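Local coordinates for protein ribose 5-phosphate isomerase B (Anaplasma phagocytophilum, PDB 4EM8) that probably interconverts ribose 5-phosphate and ribulose 5-phosphate, an isomerisation step of the pentose phosphate pathway, at residues M96-S101 with Q123-T128. Sequence-based numbering, arbitrary orientation.
Sequences MLAKLS and QSVLYT
Ala98 and Thr128 each point toward the other's helix, and together with Val125 they make most of this contact. The methyl of Ala98 fits beside the turn from Val125 to Thr128: its CB lies 3.5 Å from the carbonyl oxygen of Val125. The same CB is 3.7 Å from Val125 CG1 and also meets Thr128 CG2. A residue this small suits the place, because the helix axes come within 8.5 Å of each other and the CA atoms of Ala98 and Val125 are 6.1 Å apart. Thr128 answers with its methyl. Its chi1 of -62° sets OG1 beside its own backbone N, on the side of the preceding turn, and leaves CG2 anti to that N; the methyl branch reaches the other helix and rests 3.8 Å from the backbone N of Lys99 and 3.9 Å from Lys99 CB. Threonine thus offers carbon across the contact and keeps its hydroxyl near its own helix. Val125 gives one branch, CG1, to Ala98; its side chain also packs on Leu110 and Phe112 of strand 109-113, so the beta-branched residue fills the angle between helix pair and sheet. Lys99 lends only the base of its chain, since its amine turns away to form a salt bridge with Glu103. The two helices, 95-105 and 119-131, run nearly parallel, at 19°, as consecutive helices on one face of a parallel sheet, with strand 109-113 between them in the chain. No hydrogen bond links the two segments. Their association therefore rests on close fit between small aliphatic groups and helix backbone, at the flank of the helix that carries His104, the predicted proton donor.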
loop_
_atom_site.group_PDB
_atom_site.type_symbol
_atom_site.label_atom_id
_atom_site.label_comp_id
_atom_site.label_asym_id
_atom_site.label_seq_id
_atom_site.Cartn_x
_atom_site.Cartn_y
_atom_site.Cartn_z
ATOM N N MET A 96 -10.017 -11.010 -1.972
ATOM C CA MET A 96 -10.217 -10.768 -0.516
ATOM C C MET A 96 -9.674 -9.401 -0.107
ATOM O O MET A 96 -10.359 -8.647 0.616
ATOM C CB MET A 96 -9.569 -11.854 0.344
ATOM N N LEU A 97 -8.466 -9.069 -0.559
ATOM C CA LEU A 97 -7.899 -7.745 -0.250
ATOM C C LEU A 97 -8.666 -6.581 -0.905
ATOM O O LEU A 97 -8.813 -5.513 -0.262
ATOM C CB LEU A 97 -6.388 -7.643 -0.571
ATOM C CG LEU A 97 -5.557 -6.700 0.352
ATOM C CD1 LEU A 97 -5.523 -7.218 1.774
ATOM C CD2 LEU A 97 -4.115 -6.526 -0.105
ATOM N N ALA A 98 -9.122 -6.767 -2.158
ATOM C CA ALA A 98 -9.999 -5.799 -2.822
ATOM C C ALA A 98 -11.228 -5.557 -1.956
ATOM O O ALA A 98 -11.570 -4.410 -1.639
ATOM C CB ALA A 98 -10.427 -6.281 -4.221
ATOM N N LYS A 99 -11.841 -6.649 -1.518
ATOM C CA LYS A 99 -13.052 -6.586 -0.678
ATOM C C LYS A 99 -12.807 -5.817 0.633
ATOM O O LYS A 99 -13.556 -4.886 0.969
ATOM C CB LYS A 99 -13.601 -8.013 -0.431
ATOM C CG LYS A 99 -14.888 -8.106 0.375
ATOM C CD LYS A 99 -15.014 -9.461 1.081
ATOM C CE LYS A 99 -14.140 -9.532 2.361
ATOM N NZ LYS A 99 -14.843 -9.278 3.667
ATOM N N LEU A 100 -11.729 -6.165 1.335
ATOM C CA LEU A 100 -11.440 -5.574 2.624
ATOM C C LEU A 100 -11.119 -4.077 2.450
ATOM O O LEU A 100 -11.569 -3.236 3.232
ATOM C CB LEU A 100 -10.306 -6.362 3.324
ATOM C CG LEU A 100 -10.598 -7.797 3.825
ATOM C CD1 LEU A 100 -9.334 -8.503 4.330
ATOM C CD2 LEU A 100 -11.686 -7.856 4.898
ATOM N N SER A 101 -10.392 -3.725 1.386
ATOM C CA SER A 101 -10.001 -2.320 1.187
ATOM C C SER A 101 -11.219 -1.400 0.975
ATOM O O SER A 101 -11.238 -0.226 1.427
ATOM C CB SER A 101 -8.987 -2.195 0.021
ATOM O OG SER A 101 -9.610 -2.238 -1.273
ATOM N N GLN A 123 -8.777 -9.084 -13.443
ATOM C CA GLN A 123 -10.141 -8.718 -13.797
ATOM C C GLN A 123 -11.134 -9.059 -12.651
ATOM O O GLN A 123 -12.030 -8.266 -12.357
ATOM C CB GLN A 123 -10.512 -9.433 -15.112
ATOM C CG GLN A 123 -11.961 -9.371 -15.532
ATOM C CD GLN A 123 -12.269 -10.424 -16.597
ATOM O OE1 GLN A 123 -11.636 -10.452 -17.653
ATOM N NE2 GLN A 123 -13.219 -11.305 -16.307
ATOM N N SER A 124 -10.975 -10.236 -12.017
ATOM C CA SER A 124 -11.788 -10.586 -10.828
ATOM C C SER A 124 -11.568 -9.596 -9.693
ATOM O O SER A 124 -12.541 -9.167 -9.053
ATOM C CB SER A 124 -11.531 -12.006 -10.336
ATOM O OG SER A 124 -11.645 -12.905 -11.418
ATOM N N VAL A 125 -10.305 -9.192 -9.484
ATOM C CA VAL A 125 -9.974 -8.264 -8.398
ATOM C C VAL A 125 -10.623 -6.900 -8.589
ATOM O O VAL A 125 -11.246 -6.357 -7.661
ATOM C CB VAL A 125 -8.462 -8.096 -8.189
ATOM C CG1 VAL A 125 -8.179 -7.049 -7.102
ATOM C CG2 VAL A 125 -7.866 -9.419 -7.789
ATOM N N LEU A 126 -10.493 -6.386 -9.811
ATOM C CA LEU A 126 -11.152 -5.188 -10.242
ATOM C C LEU A 126 -12.676 -5.299 -10.134
ATOM O O LEU A 126 -13.288 -4.368 -9.680
ATOM C CB LEU A 126 -10.759 -4.860 -11.682
ATOM C CG LEU A 126 -11.414 -3.598 -12.281
ATOM C CD1 LEU A 126 -11.108 -2.340 -11.472
ATOM C CD2 LEU A 126 -10.937 -3.457 -13.728
ATOM N N TYR A 127 -13.270 -6.445 -10.484
ATOM C CA TYR A 127 -14.727 -6.571 -10.405
ATOM C C TYR A 127 -15.184 -6.435 -8.939
ATOM O O TYR A 127 -16.098 -5.665 -8.623
ATOM C CB TYR A 127 -15.225 -7.901 -10.999
ATOM C CG TYR A 127 -16.737 -8.006 -10.906
ATOM C CD1 TYR A 127 -17.534 -7.225 -11.729
ATOM C CD2 TYR A 127 -17.363 -8.838 -9.968
ATOM C CE1 TYR A 127 -18.919 -7.278 -11.658
ATOM C CE2 TYR A 127 -18.760 -8.897 -9.881
ATOM C CZ TYR A 127 -19.526 -8.109 -10.728
ATOM O OH TYR A 127 -20.892 -8.128 -10.712
ATOM N N THR A 128 -14.501 -7.170 -8.061
ATOM C CA THR A 128 -14.741 -7.138 -6.608
ATOM C C THR A 128 -14.600 -5.711 -6.074
ATOM O O THR A 128 -15.523 -5.195 -5.421
ATOM C CB THR A 128 -13.784 -8.091 -5.893
ATOM O OG1 THR A 128 -14.033 -9.424 -6.358
ATOM C CG2 THR A 128 -13.956 -8.074 -4.359
#